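Local coordinates for flagellar hook-associated protein 2 (Helicobacter pylori, PDB 6IWY) that caps the tip of the growing flagellar filament, promoting polymerisation of flagellin monomers there and keeping them from leaking out unassembled, at residues D41-G46 / V125-H130; S57-T62 / N354-S359; D84-I89 / Y110-N115; D251-S256 / G344-Y349. All coordinates share one frame; numbering follows the deposited sequence.

Contact 1 (D41-G46 / V125-H130); sequences DINELG and VYFGSH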
loop_
_atom_site.group_PDB
_atom_site.type_symbol
_atom_site.label_atom_id
_atom_site.label_comp_id
_atom_site.label_asym_id
_atom_site.label_seq_id
_atom_site.Cartn_x
_atom_site.Cartn_y
_atom_site.Cartn_z
ATOM N N ASP A 41 -11.742 -5.805 6.383
ATOM C CA ASP A 41 -11.559 -5.416 4.994
ATOM C C ASP A 41 -11.658 -6.660 4.106
ATOM O O ASP A 41 -11.231 -7.733 4.502
ATOM C CB ASP A 41 -10.163 -4.788 4.853
ATOM C CG ASP A 41 -10.110 -3.645 3.849
ATOM O OD1 ASP A 41 -9.307 -3.771 2.889
ATOM O OD2 ASP A 41 -10.830 -2.620 4.025
ATOM N N ILE A 42 -12.206 -6.541 2.908
ATOM C CA ILE A 42 -12.221 -7.681 2.000
ATOM C C ILE A 42 -11.812 -7.214 0.635
ATOM O O ILE A 42 -12.470 -6.373 0.072
ATOM C CB ILE A 42 -13.617 -8.365 1.885
ATOM C CG1 ILE A 42 -14.058 -8.947 3.231
ATOM C CG2 ILE A 42 -13.587 -9.495 0.832
ATOM C CD1 ILE A 42 -15.509 -9.385 3.226
ATOM N N ASN A 43 -10.731 -7.773 0.109
ATOM C CA ASN A 43 -10.191 -7.338 -1.168
ATOM C C ASN A 43 -9.933 -8.496 -2.059
ATOM O O ASN A 43 -9.542 -9.594 -1.592
ATOM C CB ASN A 43 -8.849 -6.671 -0.968
ATOM C CG ASN A 43 -8.921 -5.517 -0.044
ATOM O OD1 ASN A 43 -9.416 -4.454 -0.417
ATOM N ND2 ASN A 43 -8.443 -5.701 1.171
ATOM N N GLU A 44 -10.121 -8.265 -3.342
ATOM C CA GLU A 44 -9.654 -9.200 -4.330
ATOM C C GLU A 44 -8.305 -8.706 -4.746
ATOM O O GLU A 44 -8.135 -7.525 -4.921
ATOM C CB GLU A 44 -10.560 -9.212 -5.547
ATOM C CG GLU A 44 -11.894 -9.835 -5.310
ATOM C CD GLU A 44 -12.837 -9.509 -6.411
ATOM O OE1 GLU A 44 -12.410 -8.809 -7.354
ATOM O OE2 GLU A 44 -14.011 -9.923 -6.334
ATOM N N LEU A 45 -7.366 -9.607 -4.939
ATOM C CA LEU A 45 -6.060 -9.247 -5.461
ATOM C C LEU A 45 -5.664 -10.292 -6.519
ATOM O O LEU A 45 -5.726 -11.474 -6.258
ATOM C CB LEU A 45 -5.039 -9.217 -4.316
ATOM C CG LEU A 45 -3.558 -9.039 -4.659
ATOM C CD1 LEU A 45 -3.246 -7.575 -4.974
ATOM C CD2 LEU A 45 -2.634 -9.571 -3.541
ATOM N N GLY A 46 -5.282 -9.854 -7.713
ATOM C CA GLY A 46 -4.701 -10.749 -8.687
ATOM C C GLY A 46 -5.776 -11.217 -9.620
ATOM O O GLY A 46 -6.947 -10.841 -9.461
ATOM N N VAL A 125 -6.888 -1.969 4.056
ATOM C CA VAL A 125 -5.628 -2.347 3.421
ATOM C C VAL A 125 -5.323 -1.422 2.235
ATOM O O VAL A 125 -6.076 -1.331 1.299
ATOM C CB VAL A 125 -5.632 -3.777 2.942
ATOM C CG1 VAL A 125 -4.359 -4.049 2.205
ATOM C CG2 VAL A 125 -5.741 -4.761 4.093
ATOM N N TYR A 126 -4.206 -0.728 2.281
ATOM C CA TYR A 126 -3.860 0.185 1.217
ATOM C C TYR A 126 -2.726 -0.458 0.491
ATOM O O TYR A 126 -1.685 -0.638 1.071
ATOM C CB TYR A 126 -3.461 1.541 1.769
ATOM C CG TYR A 126 -4.631 2.264 2.349
ATOM C CD1 TYR A 126 -4.864 2.280 3.714
ATOM C CD2 TYR A 126 -5.532 2.892 1.531
ATOM C CE1 TYR A 126 -5.978 2.936 4.243
ATOM C CE2 TYR A 126 -6.630 3.537 2.034
ATOM C CZ TYR A 126 -6.852 3.556 3.390
ATOM O OH TYR A 126 -7.963 4.215 3.860
ATOM N N PHE A 127 -2.936 -0.834 -0.765
ATOM C CA PHE A 127 -1.898 -1.464 -1.558
ATOM C C PHE A 127 -1.028 -0.382 -2.140
ATOM O O PHE A 127 -1.491 0.711 -2.360
ATOM C CB PHE A 127 -2.523 -2.309 -2.672
ATOM C CG PHE A 127 -3.295 -3.463 -2.153
ATOM C CD1 PHE A 127 -4.671 -3.403 -2.059
ATOM C CD2 PHE A 127 -2.639 -4.593 -1.709
ATOM C CE1 PHE A 127 -5.374 -4.468 -1.544
ATOM C CE2 PHE A 127 -3.322 -5.653 -1.182
ATOM C CZ PHE A 127 -4.692 -5.596 -1.088
ATOM N N GLY A 128 0.249 -0.692 -2.328
ATOM C CA GLY A 128 1.185 0.215 -2.979
ATOM C C GLY A 128 1.772 1.209 -1.991
ATOM O O GLY A 128 2.122 0.835 -0.882
ATOM N N SER A 129 1.820 2.473 -2.384
ATOM C CA SER A 129 2.359 3.528 -1.580
ATOM C C SER A 129 1.321 4.489 -0.991
ATOM O O SER A 129 0.204 4.632 -1.471
ATOM C CB SER A 129 3.300 4.329 -2.461
ATOM O OG SER A 129 2.771 4.450 -3.762
ATOM N N HIS A 130 1.716 5.186 0.061
ATOM C CA HIS A 130 0.794 6.059 0.758
ATOM C C HIS A 130 1.560 7.110 1.578
ATOM O O HIS A 130 2.657 6.841 2.011
ATOM C CB HIS A 130 -0.072 5.231 1.682
ATOM C CG HIS A 130 0.689 4.648 2.826
ATOM N ND1 HIS A 130 0.943 5.353 3.990
ATOM C CD2 HIS A 130 1.292 3.443 2.971
ATOM C CE1 HIS A 130 1.633 4.585 4.816
ATOM N NE2 HIS A 130 1.861 3.424 4.219
#
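Asn43 and Phe127 reach toward each other from opposite sides of a buried interface, and their flat groups meet almost at right angles, the amide plane turned 85° from the ring. The amide carbon Asn43 CG sits at the ring edge, in its plane, 4.0 Å from Phe127 CE1. Both side chains have their CG anti to the carbonyl carbon and beside the backbone N (chi1 -57° for Asn43), a setting that projects each into the gap between the two backbones. Val125 CG1 lies over one face of the ring, offset toward its rim. On the other side of the ring plane Leu45 approaches obliquely, with CD1 4.3 Å from Phe127 CE2.

The polar end centres on Asp41. Its OD1 takes a hydrogen bond from Asn43 ND2 at 2.7 Å, received on the anti side and 24° out of the carboxylate plane, and a weak one from Val125 N at 3.2 Å. This oxygen thus has one good bond and one weak one, while OD2 is bonded to Ala365 N. The amide is pinned as well: ND2 also donates to Val114 O, OD1 is bonded to Asn361 ND2, and the rotation of the group is fixed. Val125 CB packs 3.8 Å from Asn43 ND2.

Two antiparallel sheets interlock here round a buried carboxylate-amide pair. Segment 41-46 belongs to strand 42-49, which runs between strands 110-116 and 359-361 in a four-stranded sheet. Across from it, strand 126-127 is an outer strand of a different sheet, next to strand 61-67, whose Phe65 and Thr67 touch Val125.

Contact 2 (S57-T62 / N354-S359); sequences SQVDTT and NTLFMS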
loop_
_atom_site.group_PDB
_atom_site.type_symbol
_atom_site.label_atom_id
_atom_site.label_comp_id
_atom_site.label_asym_id
_atom_site.label_seq_id
_atom_site.Cartn_x
_atom_site.Cartn_y
_atom_site.Cartn_z
ATOM N N SER A 57 3.097 -16.309 -10.428
ATOM C CA SER A 57 4.086 -15.411 -11.044
ATOM C C SER A 57 5.327 -16.168 -11.478
ATOM O O SER A 57 5.817 -17.000 -10.740
ATOM C CB SER A 57 4.524 -14.339 -10.049
ATOM O OG SER A 57 5.722 -13.718 -10.495
ATOM N N GLN A 58 5.833 -15.844 -12.665
ATOM C CA GLN A 58 7.057 -16.430 -13.194
ATOM C C GLN A 58 8.276 -15.594 -12.870
ATOM O O GLN A 58 9.354 -15.855 -13.402
ATOM C CB GLN A 58 6.961 -16.544 -14.705
ATOM C CG GLN A 58 5.678 -17.184 -15.158
ATOM C CD GLN A 58 5.787 -17.856 -16.512
ATOM O OE1 GLN A 58 4.923 -17.653 -17.364
ATOM N NE2 GLN A 58 6.829 -18.676 -16.715
ATOM N N VAL A 59 8.116 -14.587 -12.016
ATOM C CA VAL A 59 9.215 -13.683 -11.688
ATOM C C VAL A 59 9.210 -13.459 -10.181
ATOM O O VAL A 59 8.161 -13.578 -9.556
ATOM C CB VAL A 59 9.079 -12.313 -12.445
ATOM C CG1 VAL A 59 9.009 -12.522 -13.954
ATOM C CG2 VAL A 59 7.868 -11.526 -11.970
ATOM N N ASP A 60 10.365 -13.164 -9.594
ATOM C CA ASP A 60 10.410 -12.713 -8.204
ATOM C C ASP A 60 9.896 -11.280 -8.110
ATOM O O ASP A 60 10.181 -10.422 -8.979
ATOM C CB ASP A 60 11.823 -12.701 -7.634
ATOM C CG ASP A 60 12.440 -14.075 -7.519
ATOM O OD1 ASP A 60 11.757 -15.098 -7.735
ATOM O OD2 ASP A 60 13.653 -14.121 -7.194
ATOM N N THR A 61 9.174 -11.011 -7.028
ATOM C CA THR A 61 8.624 -9.699 -6.820
ATOM C C THR A 61 8.093 -9.585 -5.402
ATOM O O THR A 61 8.194 -10.527 -4.636
ATOM C CB THR A 61 7.539 -9.367 -7.883
ATOM O OG1 THR A 61 7.350 -7.951 -7.934
ATOM C CG2 THR A 61 6.223 -10.042 -7.569
ATOM N N THR A 62 7.549 -8.415 -5.070
ATOM C CA THR A 62 7.174 -8.061 -3.710
ATOM C C THR A 62 5.779 -7.535 -3.740
ATOM O O THR A 62 5.506 -6.643 -4.517
ATOM C CB THR A 62 8.025 -6.884 -3.190
ATOM O OG1 THR A 62 9.423 -7.162 -3.372
ATOM C CG2 THR A 62 7.752 -6.633 -1.684
ATOM N N ASN A 354 0.868 -4.114 -12.426
ATOM C CA ASN A 354 -0.176 -4.040 -13.475
ATOM C C ASN A 354 -0.660 -5.418 -13.964
ATOM O O ASN A 354 -1.781 -5.571 -14.400
ATOM C CB ASN A 354 0.307 -3.205 -14.680
ATOM C CG ASN A 354 -0.848 -2.525 -15.405
ATOM O OD1 ASN A 354 -1.603 -1.774 -14.782
ATOM N ND2 ASN A 354 -1.010 -2.795 -16.716
ATOM N N THR A 355 0.208 -6.414 -13.853
ATOM C CA THR A 355 -0.054 -7.749 -14.363
ATOM C C THR A 355 -0.412 -8.664 -13.193
ATOM O O THR A 355 -1.444 -9.314 -13.197
ATOM C CB THR A 355 1.207 -8.275 -15.056
ATOM O OG1 THR A 355 2.235 -7.278 -14.979
ATOM C CG2 THR A 355 0.942 -8.585 -16.491
ATOM N N LEU A 356 0.425 -8.676 -12.165
ATOM C CA LEU A 356 0.233 -9.578 -11.037
ATOM C C LEU A 356 -0.748 -9.119 -9.980
ATOM O O LEU A 356 -1.354 -9.977 -9.343
ATOM C CB LEU A 356 1.565 -9.869 -10.342
ATOM C CG LEU A 356 2.629 -10.545 -11.219
ATOM C CD1 LEU A 356 3.896 -10.846 -10.399
ATOM C CD2 LEU A 356 2.062 -11.809 -11.874
ATOM N N PHE A 357 -0.918 -7.807 -9.775
ATOM C CA PHE A 357 -1.574 -7.319 -8.550
ATOM C C PHE A 357 -2.693 -6.313 -8.674
ATOM O O PHE A 357 -2.824 -5.429 -7.858
ATOM C CB PHE A 357 -0.530 -6.701 -7.609
ATOM C CG PHE A 357 0.541 -7.635 -7.176
ATOM C CD1 PHE A 357 0.234 -8.869 -6.647
ATOM C CD2 PHE A 357 1.861 -7.257 -7.265
ATOM C CE1 PHE A 357 1.223 -9.716 -6.220
ATOM C CE2 PHE A 357 2.853 -8.103 -6.858
ATOM C CZ PHE A 357 2.533 -9.344 -6.326
ATOM N N MET A 358 -3.545 -6.430 -9.662
ATOM C CA MET A 358 -4.778 -5.652 -9.620
ATOM C C MET A 358 -5.449 -5.876 -8.264
ATOM O O MET A 358 -5.459 -7.004 -7.739
ATOM C CB MET A 358 -5.704 -6.054 -10.757
ATOM C CG MET A 358 -5.674 -5.093 -11.985
ATOM S SD MET A 358 -4.433 -3.723 -12.066
ATOM C CE MET A 358 -5.011 -2.888 -13.566
ATOM N N SER A 359 -5.963 -4.805 -7.670
ATOM C CA SER A 359 -6.735 -4.938 -6.453
ATOM C C SER A 359 -8.073 -4.259 -6.616
ATOM O O SER A 359 -8.166 -3.244 -7.286
ATOM C CB SER A 359 -5.995 -4.310 -5.304
ATOM O OG SER A 359 -5.801 -2.906 -5.525
#
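Leu356, the last residue of helix 349-356, and Phe357 just after it, where the backbone ceases to be helical, pack on the loop and first residues of strand 61-67, so that a helix terminus meets the start of a strand in a three-stranded antiparallel sheet.

The apolar contacts centre on one methyl. Leu356 CD1 lies 3.8 Å from Thr61 CG2 and 4.3 Å from Val59 CG2, and it also meets the side chain of Ser57, whose OG is 3.4 Å away. Three residues of 57-62 thus gather round a single branch, while the second branch, CD2, touches Ser57 CB more distantly. Thr61 and Leu356 run alongside each other in opposed senses. The methyl of Thr61 is shared, because CG2 also comes within 4.0 Å of Phe357 CE2; it approaches the ring obliquely, as does the carbonyl oxygen of Thr62.

The polar contacts run within the loop and outward rather than across the pair. Ser57 OG, anti to its own backbone N (chi1 164°), donates to Val59 O over 2.6 Å, in the carbonyl plane and on a lone pair, which ties the turn of the loop together. Thr61 OG1 is hydrogen-bonded to Gln347 O and to Ser352 OG, joining the strand start to strand 344-347 and to helix 349-356. This hydroxyl is anti to the backbone N (chi1 -161°), which leaves CG2 in the crowded position, facing the leucine and the phenylalanine. Within 354-359, Leu356 CB stands 3.8 Å above the plane of the Phe357 ring, over its centre.

Contact 3 (D84-I89 / Y110-N115); sequences DVAQSI and YQLMVN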
loop_
_atom_site.group_PDB
_atom_site.type_symbol
_atom_site.label_atom_id
_atom_site.label_comp_id
_atom_site.label_asym_id
_atom_site.label_seq_id
_atom_site.Cartn_x
_atom_site.Cartn_y
_atom_site.Cartn_z
ATOM N N ASP A 84 0.376 -21.113 -2.956
ATOM C CA ASP A 84 1.573 -20.596 -2.309
ATOM C C ASP A 84 1.408 -19.119 -1.902
ATOM O O ASP A 84 1.634 -18.768 -0.744
ATOM C CB ASP A 84 2.800 -20.703 -3.223
ATOM C CG ASP A 84 3.243 -22.143 -3.492
ATOM O OD1 ASP A 84 2.753 -23.108 -2.849
ATOM O OD2 ASP A 84 4.132 -22.295 -4.363
ATOM N N VAL A 85 1.017 -18.252 -2.837
ATOM C CA VAL A 85 0.953 -16.819 -2.526
ATOM C C VAL A 85 -0.069 -16.524 -1.431
ATOM O O VAL A 85 0.143 -15.667 -0.594
ATOM C CB VAL A 85 0.587 -15.961 -3.733
ATOM C CG1 VAL A 85 0.392 -14.517 -3.276
ATOM C CG2 VAL A 85 1.653 -16.037 -4.792
ATOM N N ALA A 86 -1.175 -17.243 -1.440
ATOM C CA ALA A 86 -2.207 -17.049 -0.438
ATOM C C ALA A 86 -1.613 -17.263 0.940
ATOM O O ALA A 86 -1.814 -16.465 1.847
ATOM C CB ALA A 86 -3.343 -18.001 -0.665
ATOM N N GLN A 87 -0.878 -18.358 1.090
ATOM C CA GLN A 87 -0.323 -18.727 2.381
ATOM C C GLN A 87 0.801 -17.777 2.811
ATOM O O GLN A 87 1.036 -17.490 4.043
ATOM C CB GLN A 87 0.296 -20.118 2.321
ATOM C CG GLN A 87 0.858 -20.585 3.693
ATOM C CD GLN A 87 -0.254 -20.856 4.714
ATOM O OE1 GLN A 87 -1.242 -21.505 4.391
ATOM N NE2 GLN A 87 -0.102 -20.339 5.939
ATOM N N SER A 88 1.539 -17.320 1.799
ATOM C CA SER A 88 2.679 -16.508 2.085
ATOM C C SER A 88 2.190 -15.142 2.594
ATOM O O SER A 88 2.868 -14.554 3.417
ATOM C CB SER A 88 3.624 -16.437 0.881
ATOM O OG SER A 88 3.312 -15.376 0.015
ATOM N N ILE A 89 1.008 -14.672 2.145
ATOM C CA ILE A 89 0.411 -13.433 2.684
ATOM C C ILE A 89 0.097 -13.608 4.155
ATOM O O ILE A 89 0.474 -12.782 4.990
ATOM C CB ILE A 89 -0.873 -13.007 1.953
ATOM C CG1 ILE A 89 -0.529 -12.447 0.587
ATOM C CG2 ILE A 89 -1.635 -11.967 2.774
ATOM C CD1 ILE A 89 -1.709 -12.213 -0.268
ATOM N N TYR A 110 -11.074 -19.309 -9.478
ATOM C CA TYR A 110 -10.281 -19.028 -8.278
ATOM C C TYR A 110 -9.643 -17.648 -8.270
ATOM O O TYR A 110 -8.907 -17.260 -9.178
ATOM C CB TYR A 110 -9.239 -20.120 -8.089
ATOM C CG TYR A 110 -9.858 -21.483 -7.823
ATOM C CD1 TYR A 110 -10.574 -21.724 -6.659
ATOM C CD2 TYR A 110 -9.731 -22.519 -8.734
ATOM C CE1 TYR A 110 -11.146 -22.956 -6.401
ATOM C CE2 TYR A 110 -10.299 -23.778 -8.490
ATOM C CZ TYR A 110 -11.002 -23.992 -7.316
ATOM O OH TYR A 110 -11.576 -25.231 -7.051
ATOM N N GLN A 111 -9.922 -16.914 -7.203
ATOM C CA GLN A 111 -9.519 -15.522 -7.078
ATOM C C GLN A 111 -8.906 -15.324 -5.724
ATOM O O GLN A 111 -9.446 -15.801 -4.741
ATOM C CB GLN A 111 -10.740 -14.635 -7.197
ATOM C CG GLN A 111 -10.565 -13.254 -6.658
ATOM C CD GLN A 111 -9.737 -12.382 -7.542
ATOM O OE1 GLN A 111 -10.161 -12.035 -8.652
ATOM N NE2 GLN A 111 -8.568 -11.954 -7.038
ATOM N N LEU A 112 -7.796 -14.600 -5.662
ATOM C CA LEU A 112 -7.095 -14.443 -4.410
ATOM C C LEU A 112 -7.803 -13.346 -3.645
ATOM O O LEU A 112 -8.091 -12.284 -4.195
ATOM C CB LEU A 112 -5.624 -14.112 -4.667
ATOM C CG LEU A 112 -4.668 -13.901 -3.485
ATOM C CD1 LEU A 112 -4.543 -15.147 -2.663
ATOM C CD2 LEU A 112 -3.291 -13.441 -3.980
ATOM N N MET A 113 -8.130 -13.621 -2.388
ATOM C CA MET A 113 -8.717 -12.602 -1.521
ATOM C C MET A 113 -7.700 -12.299 -0.464
ATOM O O MET A 113 -6.930 -13.165 -0.094
ATOM C CB MET A 113 -9.987 -13.108 -0.842
ATOM C CG MET A 113 -11.021 -13.673 -1.790
ATOM S SD MET A 113 -11.705 -12.408 -2.853
ATOM C CE MET A 113 -12.626 -11.377 -1.716
ATOM N N VAL A 114 -7.708 -11.052 0.000
ATOM C CA VAL A 114 -6.837 -10.558 1.064
ATOM C C VAL A 114 -7.781 -9.879 2.024
ATOM O O VAL A 114 -8.307 -8.811 1.721
ATOM C CB VAL A 114 -5.845 -9.513 0.533
ATOM C CG1 VAL A 114 -4.948 -9.022 1.654
ATOM C CG2 VAL A 114 -5.037 -10.112 -0.594
ATOM N N ASN A 115 -8.042 -10.539 3.146
ATOM C CA ASN A 115 -9.022 -10.072 4.116
ATOM C C ASN A 115 -8.383 -9.877 5.483
ATOM O O ASN A 115 -7.573 -10.725 5.890
ATOM C CB ASN A 115 -10.145 -11.111 4.249
ATOM C CG ASN A 115 -10.861 -11.399 2.917
ATOM O OD1 ASN A 115 -10.627 -10.723 1.904
ATOM N ND2 ASN A 115 -11.738 -12.401 2.923
#
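Leu112 is the side chain on which this helix-on-sheet contact closes, its two methyls divided between neighbouring helix residues. CD1 meets Ala86 CB at 3.7 Å, and CD2 meets Val85 CG1 at 3.9 Å, the Val85 and Leu112 side chains crossing at about a right angle. With CG anti to the backbone N (chi1 -180°), the leucine fork spreads against the helix. One turn further, Ile89 extends CD1 to Val114 CG2, 3.9 Å away, again crosswise, and also brushes Leu112 CD2. All five of these residues are buried, and the packing is wholly apolar.

The outer side of the helix differs. Asp84 and Gln87 are exposed and do not touch the strand, and Ser88 OG folds back to donate to Val85 O, which also accepts the backbone N-H of Ile89 from the same face of its carbonyl plane.

Helix 82-92 and strand 110-116 run parallel here, their segment axes 3° apart and 9.3 Å at closest approach. The helix covers one face of the sheet ordered 97-103, 110-116, 42-49 and 359-361, with Ala86 also on Val101; Phe56 fills in beside Val85 and Leu112.

Contact 4 (D251-S256 / G344-Y349); sequences DLLKSS and GMVQSY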
loop_
_atom_site.group_PDB
_atom_site.type_symbol
_atom_site.label_atom_id
_atom_site.label_comp_id
_atom_site.label_asym_id
_atom_site.label_seq_id
_atom_site.Cartn_x
_atom_site.Cartn_y
_atom_site.Cartn_z
ATOM N N ASP A 251 14.006 -0.593 -2.351
ATOM C CA ASP A 251 15.034 -1.100 -3.258
ATOM C C ASP A 251 14.671 -2.458 -3.863
ATOM O O ASP A 251 14.077 -3.294 -3.212
ATOM C CB ASP A 251 16.359 -1.186 -2.506
ATOM N N LEU A 252 15.076 -2.673 -5.110
ATOM C CA LEU A 252 14.636 -3.813 -5.934
ATOM C C LEU A 252 15.174 -5.196 -5.548
ATOM O O LEU A 252 14.449 -6.185 -5.532
ATOM C CB LEU A 252 15.053 -3.539 -7.376
ATOM C CG LEU A 252 14.700 -4.595 -8.406
ATOM C CD1 LEU A 252 13.214 -4.534 -8.654
ATOM C CD2 LEU A 252 15.495 -4.369 -9.682
ATOM N N LEU A 253 16.468 -5.277 -5.322
ATOM C CA LEU A 253 17.113 -6.550 -5.088
ATOM C C LEU A 253 18.118 -6.345 -4.002
ATOM O O LEU A 253 18.860 -5.392 -4.000
ATOM C CB LEU A 253 17.796 -7.068 -6.358
ATOM C CG LEU A 253 18.616 -8.369 -6.247
ATOM C CD1 LEU A 253 17.852 -9.481 -5.489
ATOM C CD2 LEU A 253 19.074 -8.885 -7.647
ATOM N N LYS A 254 18.134 -7.264 -3.059
ATOM C CA LYS A 254 19.089 -7.219 -1.964
ATOM C C LYS A 254 19.588 -8.625 -1.826
ATOM O O LYS A 254 18.779 -9.509 -1.728
ATOM C CB LYS A 254 18.387 -6.723 -0.686
ATOM C CG LYS A 254 19.087 -7.099 0.640
ATOM C CD LYS A 254 18.893 -6.030 1.712
ATOM C CE LYS A 254 18.652 -6.626 3.075
ATOM N NZ LYS A 254 17.299 -7.217 3.128
ATOM N N SER A 255 20.896 -8.829 -1.839
ATOM C CA SER A 255 21.452 -10.175 -1.651
ATOM C C SER A 255 20.904 -10.857 -0.413
ATOM O O SER A 255 20.558 -10.196 0.570
ATOM C CB SER A 255 22.953 -10.137 -1.467
ATOM O OG SER A 255 23.507 -9.203 -2.343
ATOM N N SER A 256 20.837 -12.182 -0.466
ATOM C CA SER A 256 20.459 -12.977 0.716
ATOM C C SER A 256 21.544 -13.010 1.772
ATOM O O SER A 256 21.268 -13.239 2.923
ATOM C CB SER A 256 20.165 -14.413 0.325
ATOM O OG SER A 256 18.855 -14.513 -0.184
ATOM N N GLY A 344 17.628 -15.684 -12.471
ATOM C CA GLY A 344 16.184 -15.460 -12.589
ATOM C C GLY A 344 15.859 -14.001 -12.866
ATOM O O GLY A 344 16.763 -13.172 -13.034
ATOM N N MET A 345 14.565 -13.705 -12.920
ATOM C CA MET A 345 14.083 -12.353 -13.148
ATOM C C MET A 345 13.478 -11.856 -11.856
ATOM O O MET A 345 12.728 -12.576 -11.233
ATOM C CB MET A 345 12.999 -12.337 -14.238
ATOM C CG MET A 345 13.380 -13.022 -15.547
ATOM S SD MET A 345 12.166 -12.810 -16.885
ATOM C CE MET A 345 11.197 -14.334 -16.799
ATOM N N VAL A 346 13.793 -10.631 -11.442
ATOM C CA VAL A 346 13.100 -10.042 -10.287
ATOM C C VAL A 346 12.522 -8.763 -10.745
ATOM O O VAL A 346 13.120 -8.092 -11.561
ATOM C CB VAL A 346 14.009 -9.747 -9.089
ATOM C CG1 VAL A 346 15.120 -8.849 -9.492
ATOM C CG2 VAL A 346 13.217 -9.102 -7.980
ATOM N N GLN A 347 11.350 -8.442 -10.213
ATOM C CA GLN A 347 10.645 -7.223 -10.553
ATOM C C GLN A 347 10.227 -6.445 -9.325
ATOM O O GLN A 347 9.746 -6.992 -8.340
ATOM C CB GLN A 347 9.395 -7.554 -11.369
ATOM C CG GLN A 347 9.694 -7.734 -12.808
ATOM C CD GLN A 347 8.509 -8.168 -13.614
ATOM O OE1 GLN A 347 7.367 -7.765 -13.366
ATOM N NE2 GLN A 347 8.768 -9.013 -14.603
ATOM N N SER A 348 10.361 -5.135 -9.411
ATOM C CA SER A 348 9.751 -4.257 -8.431
ATOM C C SER A 348 8.252 -4.509 -8.386
ATOM O O SER A 348 7.641 -4.868 -9.398
ATOM C CB SER A 348 9.958 -2.814 -8.822
ATOM O OG SER A 348 8.697 -2.188 -8.933
ATOM N N TYR A 349 7.657 -4.291 -7.221
ATOM C CA TYR A 349 6.206 -4.234 -7.089
ATOM C C TYR A 349 5.632 -3.320 -8.150
ATOM O O TYR A 349 4.677 -3.687 -8.856
ATOM C CB TYR A 349 5.775 -3.702 -5.739
ATOM C CG TYR A 349 4.318 -3.305 -5.694
ATOM C CD1 TYR A 349 3.328 -4.246 -5.414
ATOM C CD2 TYR A 349 3.912 -2.002 -5.979
ATOM C CE1 TYR A 349 1.996 -3.910 -5.369
ATOM C CE2 TYR A 349 2.572 -1.646 -5.929
ATOM C CZ TYR A 349 1.618 -2.617 -5.618
ATOM O OH TYR A 349 0.281 -2.298 -5.568
#
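Leu252 spans this contact with a side chain that leaves its backbone obliquely and bends toward the end of strand 344-347 only at its tip. CB makes no close approach to the second segment; from it the chain runs on with CG anti to the backbone N (chi1 180°), which carries the fork across. CG comes 4.4 Å from Val346 CG1, a loose apolar contact, and CD2 stands 4.5 Å from that same Val346 CG1. The other branch is closer: CD1 lies against the peptide linking Gln347 to Ser348, 3.6 Å from Gln347 C, and reaches Ser348 CB at 3.7 Å. The backbone adds a little, Leu252 O standing 4.0 Å from Val346 CG2.

Val346 answers with both branches. Its CG2 is anti to the backbone N and turned to that carbonyl, while CG1, tucked between N and the carbonyl carbon (chi1 57°), serves Leu252 and also Leu253, whose CD2 is 4.4 Å away. No hydrogen bond joins the two segments, and none of the touching residues is fully buried.

Ser348, which receives the leucine tip, also caps the start of helix 349-356: it is the N-cap, with OG bonded to Ala351 N. Leu252 itself is tied by its backbone N to Asn317 OD1.

Leu253 and Val346 both rest on Leu323 of strand 322-327. Here two small antiparallel sheets come together at their outermost strands, with the flanking loops carrying the closest contact: 253-254 borders 314-318 in one, 344-347 borders 322-327 in the other, and the interface between them is a thin apolar seam near the surface.

In the fold
Contacts 1 and 3 are buried and share one sheet: strands 42-49 and 110-116 are neighbours there, joined by Asn43 O to Val114 N and Leu45 N to Leu112 O. Yet contact 3 is purely apolar, whereas contact 1 buries a polar network beside its phenylalanine. Contact 2 is partly buried, and contact 4 lies at the surface, with few and loose apolar contacts. These two meet through strand 344-347 and the helix that follows it, Asp60 O and Thr61 OG1 both bonding to Gln347. Contact 2 also adjoins contact 1, since Gly46 N reaches Met358 O and strand 61-67 neighbours 126-127. Contacts 3 and 4 stay about 10 Å apart at their nearest atoms.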